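Local coordinates for protein putative N-acetylneuraminate lyase ([Ruminococcus] gnavus ATCC 29149, PDB 6RB7) that is a putative lyase of the dihydrodipicolinate synthetase family, with a beta/alpha barrel fold, found here in a four-chain assembly, at residues A[253-256]-A[257-260]; A[262-265]-A[266-270]. All blocks are in the same frame, centred on the assembly; numbering follows the deposited sequence. Where two conformers were deposited one is given.

Interaction 1 (A[253-256]-A[257-260])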
ATOM      1  N   LYS A 253      33.559 -12.607   0.763  1.00 11.59           N
ATOM      2  CA  LYS A 253      34.560 -11.549   0.500  1.00 12.47           C
ATOM      3  C   LYS A 253      33.971 -10.170   0.801  1.00 12.39           C
ATOM      4  O   LYS A 253      34.674  -9.336   1.365  1.00 14.67           O
ATOM      5  CB  LYS A 253      35.063 -11.647  -0.933  1.00 13.96           C
ATOM      6  CG  LYS A 253      36.251 -10.720  -1.193  1.00 14.68           C
ATOM      7  CD  LYS A 253      37.496 -11.194  -0.477  1.00 19.27           C
ATOM      8  CE  LYS A 253      38.675 -10.294  -0.785  1.00 26.22           C
ATOM      9  NZ  LYS A 253      39.927 -10.836  -0.180  1.00 25.96           N
ATOM     10  N   LEU A 254      32.698  -9.965   0.494  1.00 12.88           N
ATOM     11  CA  LEU A 254      32.000  -8.699   0.851  1.00 12.13           C
ATOM     12  C   LEU A 254      32.073  -8.517   2.354  1.00 11.85           C
ATOM     13  O   LEU A 254      32.422  -7.425   2.811  1.00 14.23           O
ATOM     14  CB  LEU A 254      30.567  -8.799   0.346  1.00 13.19           C
ATOM     15  CG  LEU A 254      29.644  -7.631   0.627  1.00 13.60           C
ATOM     16  CD1 LEU A 254      30.237  -6.294   0.273  1.00 16.12           C
ATOM     17  CD2 LEU A 254      28.348  -7.824  -0.112  1.00 16.02           C
ATOM     18  N   ASP A 255      31.746  -9.549   3.116  1.00 12.40           N
ATOM     19  CA  ASP A 255      31.723  -9.458   4.588  1.00 13.24           C
ATOM     20  C   ASP A 255      33.134  -9.174   5.104  1.00 16.44           C
ATOM     21  O   ASP A 255      33.289  -8.372   6.042  1.00 20.53           O
ATOM     22  CB  ASP A 255      31.115 -10.717   5.180  1.00 16.00           C
ATOM     23  CG  ASP A 255      30.436 -10.505   6.500  1.00 19.30           C
ATOM     24  OD1 ASP A 255      29.945  -9.394   6.709  1.00 21.56           O
ATOM     25  OD2 ASP A 255      30.453 -11.448   7.302  1.00 19.96           O
ATOM     26  N   GLU A 256      34.146  -9.796   4.505  1.00 15.90           N
ATOM     27  CA  GLU A 256      35.562  -9.544   4.890  1.00 17.26           C
ATOM     28  C   GLU A 256      35.895  -8.068   4.658  1.00 17.46           C
ATOM     29  O   GLU A 256      36.477  -7.421   5.574  1.00 18.66           O
ATOM     30  CB  GLU A 256      36.476 -10.460   4.069  1.00 18.66           C
ATOM     31  CG  GLU A 256      37.928 -10.329   4.434  1.00 23.67           C
ATOM     32  CD  GLU A 256      38.821 -11.035   3.419  1.00 28.25           C
ATOM     33  OE1 GLU A 256      39.185 -10.406   2.419  1.00 31.63           O
ATOM     34  OE2 GLU A 256      39.013 -12.234   3.562  1.00 38.63           O
ATOM     35  N   CYS A 257      35.502  -7.499   3.534  1.00 15.98           N
ATOM     36  CA  CYS A 257      35.748  -6.070   3.242  1.00 15.83           C
ATOM     37  C   CYS A 257      35.024  -5.192   4.260  1.00 21.17           C
ATOM     38  O   CYS A 257      35.639  -4.218   4.760  1.00 19.92           O
ATOM     39  CB  CYS A 257      35.327  -5.679   1.845  1.00 18.98           C
ATOM     40  SG  CYS A 257      36.310  -6.469   0.549  1.00 21.34           S
ATOM     41  N   ILE A 258      33.767  -5.496   4.576  1.00 17.63           N
ATOM     42  CA  ILE A 258      33.017  -4.672   5.561  1.00 18.44           C
ATOM     43  C   ILE A 258      33.725  -4.711   6.913  1.00 19.59           C
ATOM     44  O   ILE A 258      33.902  -3.651   7.534  1.00 20.48           O
ATOM     45  CB  ILE A 258      31.561  -5.141   5.657  1.00 15.59           C
ATOM     46  CG1 ILE A 258      30.807  -4.836   4.351  1.00 15.97           C
ATOM     47  CG2 ILE A 258      30.857  -4.549   6.882  1.00 17.37           C
ATOM     48  CD1 ILE A 258      29.612  -5.714   4.175  1.00 15.69           C
ATOM     49  N   ASN A 259      34.124  -5.893   7.365  1.00 19.58           N
ATOM     50  CA  ASN A 259      34.748  -6.041   8.705  1.00 19.41           C
ATOM     51  C   ASN A 259      36.087  -5.300   8.723  1.00 24.18           C
ATOM     52  O   ASN A 259      36.452  -4.806   9.834  1.00 25.11           O
ATOM     53  CB  ASN A 259      34.872  -7.492   9.129  1.00 19.26           C
ATOM     54  CG  ASN A 259      33.526  -8.075   9.522  1.00 24.63           C
ATOM     55  OD1 ASN A 259      32.694  -7.358  10.075  1.00 21.83           O
ATOM     56  ND2 ASN A 259      33.325  -9.361   9.262  1.00 20.37           N
ATOM     57  N   ALA A 260      36.729  -5.125   7.569  1.00 20.00           N
ATOM     58  CA  ALA A 260      38.035  -4.420   7.470  1.00 23.63           C
ATOM     59  C   ALA A 260      37.849  -2.902   7.252  1.00 23.81           C
ATOM     60  O   ALA A 260      38.858  -2.189   7.202  1.00 24.82           O
ATOM     61  CB  ALA A 260      38.853  -5.064   6.381  1.00 24.81           C
TER
HETATM   62  O   HOH W   1      30.900 -10.935   9.872  1.00 20.57           O
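The last turns of helix 248-259 hold this contact, in which Leu254 meets Ile258 and Asp255 faces Asn259 one turn later. The backbone follows the i to i+4 alpha-helical pattern. Ile258 N donates to Leu254 O at 2.9 Å. Cys257 N to Lys253 O and Asn259 N to Asp255 O continue the pattern. The next one weakens: Ala260 N lies 3.1 Å from Glu256 O, with an angle of only 135°. The same N-H also makes a weak bond to Cys257 O.

On the buried face, methyl CD1 of Leu254 touches CD1 of Ile258 at 4.0 Å, and the two side chains cross obliquely. Ile258 CG1 sits beside its own backbone N (chi1 -68°). This brings it back to 3.4 Å from Leu254 O. Phe228 of helix 228-234 packs against both side chains.

The side chains of Asp255 and Asn259 do not bond to each other directly. Their carboxylate and amide planes are turned 54° apart, and a water joins them. It donates to Asp255 OD2 at 2.7 Å and accepts from Asn259 ND2 at 3.0 Å. Arg232 holds the remaining polar atoms, with a salt bridge to Asp255 OD1 and a hydrogen bond to Asn259 OD1. Both side chains are thus held at two points, which should limit their rotation.

Along another flank, Lys253 NZ forms a salt bridge to Glu256 OE1 at 2.7 Å. It meets the lone pair on the side of the other carboxylate oxygen. Ala260 borders the bicine pocket. Altogether this is an amphipathic helix end, with i to i+3 and i to i+4 side-chain pairs, on the periphery of a beta/alpha-barrel protein.

Interaction 2 (A[262-265]-A[266-270])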
ATOM      1  N   LYS A 262      36.818  -1.608   4.500  1.00 21.82           N
ATOM      2  CA  LYS A 262      37.215  -1.382   3.086  1.00 20.04           C
ATOM      3  C   LYS A 262      35.944  -1.178   2.261  1.00 23.49           C
ATOM      4  O   LYS A 262      35.502  -2.097   1.543  1.00 20.50           O
ATOM      5  CB  LYS A 262      38.032  -2.544   2.566  1.00 22.97           C
ATOM      6  CG  LYS A 262      39.415  -2.638   3.207  1.00 27.26           C
ATOM      7  CD  LYS A 262      40.204  -3.834   2.781  1.00 30.65           C
ATOM      8  CE  LYS A 262      41.635  -3.720   3.264  1.00 43.35           C
ATOM      9  NZ  LYS A 262      42.353  -5.005   3.113  1.00 48.74           N
ATOM     10  N   MET A 263      35.358   0.006   2.363  0.50 24.08           N
ATOM     11  CA  MET A 263      33.999   0.242   1.826  0.50 24.71           C
ATOM     12  C   MET A 263      34.046   0.372   0.299  0.50 21.69           C
ATOM     13  O   MET A 263      33.041   0.028  -0.331  0.50 20.89           O
ATOM     14  CB  MET A 263      33.382   1.454   2.520  0.50 25.24           C
ATOM     15  CG  MET A 263      33.538   1.320   4.048  0.50 28.92           C
ATOM     16  SD  MET A 263      32.998  -0.301   4.697  0.50 24.05           S
ATOM     17  CE  MET A 263      31.616  -0.474   3.573  0.50 15.65           C
ATOM     18  N   THR A 264      35.150   0.843  -0.305  1.00 19.50           N
ATOM     19  CA  THR A 264      35.237   0.921  -1.786  1.00 19.01           C
ATOM     20  C   THR A 264      35.221  -0.502  -2.364  1.00 18.25           C
ATOM     21  O   THR A 264      34.474  -0.782  -3.341  1.00 19.15           O
ATOM     22  CB  THR A 264      36.448   1.705  -2.293  1.00 27.04           C
ATOM     23  OG1 THR A 264      36.219   3.025  -1.834  1.00 29.59           O
ATOM     24  CG2 THR A 264      36.593   1.678  -3.796  1.00 28.68           C
ATOM     25  N   GLU A 265      36.032  -1.382  -1.797  1.00 19.68           N
ATOM     26  CA  GLU A 265      36.098  -2.776  -2.268  1.00 18.05           C
ATOM     27  C   GLU A 265      34.738  -3.458  -2.025  1.00 15.20           C
ATOM     28  O   GLU A 265      34.263  -4.211  -2.903  1.00 15.97           O
ATOM     29  CB  GLU A 265      37.237  -3.485  -1.550  1.00 20.49           C
ATOM     30  CG  GLU A 265      38.601  -2.885  -1.896  1.00 34.96           C
ATOM     31  CD  GLU A 265      39.175  -1.748  -1.051  1.00 60.16           C
ATOM     32  OE1 GLU A 265      38.403  -0.962  -0.388  1.00 35.72           O
ATOM     33  OE2 GLU A 265      40.451  -1.636  -1.045  1.00 69.32           O
ATOM     34  N   ALA A 266      34.132  -3.190  -0.869  1.00 15.35           N
ATOM     35  CA  ALA A 266      32.800  -3.741  -0.539  1.00 14.47           C
ATOM     36  C   ALA A 266      31.799  -3.292  -1.593  1.00 14.93           C
ATOM     37  O   ALA A 266      31.014  -4.126  -2.098  1.00 14.29           O
ATOM     38  CB  ALA A 266      32.390  -3.342   0.846  1.00 15.76           C
ATOM     39  N   ARG A 267      31.786  -2.006  -1.942  1.00 15.67           N
ATOM     40  CA  ARG A 267      30.818  -1.489  -2.943  1.00 15.16           C
ATOM     41  C   ARG A 267      31.027  -2.188  -4.282  1.00 15.76           C
ATOM     42  O   ARG A 267      30.030  -2.584  -4.921  1.00 14.61           O
ATOM     43  CB  ARG A 267      31.005   0.003  -3.228  1.00 17.60           C
ATOM     44  CG  ARG A 267      30.110   0.916  -2.448  1.00 22.92           C
ATOM     45  CD  ARG A 267      30.227   2.371  -2.885  1.00 18.93           C
ATOM     46  NE  ARG A 267      31.544   2.963  -2.642  1.00 24.07           N
ATOM     47  CZ  ARG A 267      32.010   3.344  -1.466  1.00 27.52           C
ATOM     48  NH1 ARG A 267      31.323   3.172  -0.331  1.00 21.54           N
ATOM     49  NH2 ARG A 267      33.215   3.884  -1.404  1.00 30.78           N
ATOM     50  N   LYS A 268      32.274  -2.419  -4.707  1.00 14.62           N
ATOM     51  CA  LYS A 268      32.501  -3.140  -5.983  1.00 13.88           C
ATOM     52  C   LYS A 268      31.819  -4.506  -5.957  1.00 13.16           C
ATOM     53  O   LYS A 268      31.167  -4.895  -6.971  1.00 14.46           O
ATOM     54  CB  LYS A 268      33.989  -3.250  -6.307  1.00 18.07           C
ATOM     55  CG  LYS A 268      34.614  -1.908  -6.684  1.00 25.69           C
ATOM     56  CD  LYS A 268      36.059  -2.036  -7.105  1.00 36.78           C
ATOM     57  CE  LYS A 268      36.588  -0.752  -7.714  1.00 47.41           C
ATOM     58  NZ  LYS A 268      36.835   0.263  -6.664  1.00 44.26           N
ATOM     59  N   ILE A 269      31.989  -5.235  -4.851  1.00 14.55           N
ATOM     60  CA  ILE A 269      31.423  -6.593  -4.756  1.00 13.63           C
ATOM     61  C   ILE A 269      29.893  -6.512  -4.699  1.00 11.37           C
ATOM     62  O   ILE A 269      29.214  -7.267  -5.376  1.00 12.83           O
ATOM     63  CB  ILE A 269      32.037  -7.367  -3.591  1.00 15.14           C
ATOM     64  CG1 ILE A 269      33.554  -7.519  -3.794  1.00 16.07           C
ATOM     65  CG2 ILE A 269      31.352  -8.722  -3.490  1.00 15.53           C
ATOM     66  CD1 ILE A 269      34.269  -8.005  -2.578  1.00 15.71           C
ATOM     67  N   GLN A 270      29.373  -5.617  -3.849  1.00 13.01           N
ATOM     68  CA  GLN A 270      27.907  -5.444  -3.727  1.00 10.91           C
ATOM     69  C   GLN A 270      27.310  -5.153  -5.107  1.00 10.48           C
ATOM     70  O   GLN A 270      26.237  -5.735  -5.475  1.00 12.04           O
ATOM     71  CB  GLN A 270      27.576  -4.344  -2.738  1.00 11.11           C
ATOM     72  CG  GLN A 270      26.068  -4.153  -2.544  1.00 10.59           C
ATOM     73  CD  GLN A 270      25.520  -5.200  -1.622  1.00 12.28           C
ATOM     74  OE1 GLN A 270      25.808  -5.157  -0.409  1.00 13.40           O
ATOM     75  NE2 GLN A 270      24.713  -6.141  -2.157  1.00 11.49           N
TER
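Backbone hydrogen bonds tie Lys262, Met263, Thr264 and Glu265 to Ala266, Arg267, Lys268 and Ile269 in the first turns of helix 263-281. Lys262 is the N-cap residue. Its carbonyl O accepts from Ala266 N at 3.0 Å. Arg267 N to Met263 O is the shortest of the four at 2.9 Å. Lys268 N to Thr264 O and Ile269 N to Glu265 O continue the series.

The main polar side-chain contact is made by Arg267. Its chain bends at chi3 (-65°), which folds the guanidinium back over the preceding turn. Met263 O lies 3.5 Å above the plane of the group, over its centre. This is a face contact and uses no N-H. NH2 comes 3.2 Å from Thr264 OG1. NH1 points to another partner and bonds to Val233 O of the second subunit.

Thr264 and Lys268 lie side by side and point the same way. Lys268 NZ turns in at the end of its chain (chi4 75°). The amino group makes a close, non-bonding approach to a methyl, 3.2 Å from Thr264 CG2.

Packing is the work of Ala266. Its CB rests 3.4 Å from Lys262 O, on a face covered by Leu254 of helix 248-259 and by Met229.

Arg267 thus has its face on its own helix's backbone and one N-H in the subunit interface. The carbonyl oxygen over that face probably eases its positive charge, while NH1 links the helix start to the neighbouring subunit.

Interaction 1 comes first along the chain, near the end of helix 248-259. Interaction 2 follows at the start of helix 263-281. Their centres are 8 Å apart, and both lie on the same side of the chain's centre. The two helices form a helical hairpin with a short connection. Cys257 O and Lys262 N, 2.9 Å apart, probably bond across it. Leu254 CD1 packs on Ala266 O, and Lys253 CG on Ile269 CD1. Ala260 and Lys262, one from each contact, both line the bicine pocket at the turn. Helix 228-234 touches both contacts, so the hairpin is joined to the barrel part of the chain.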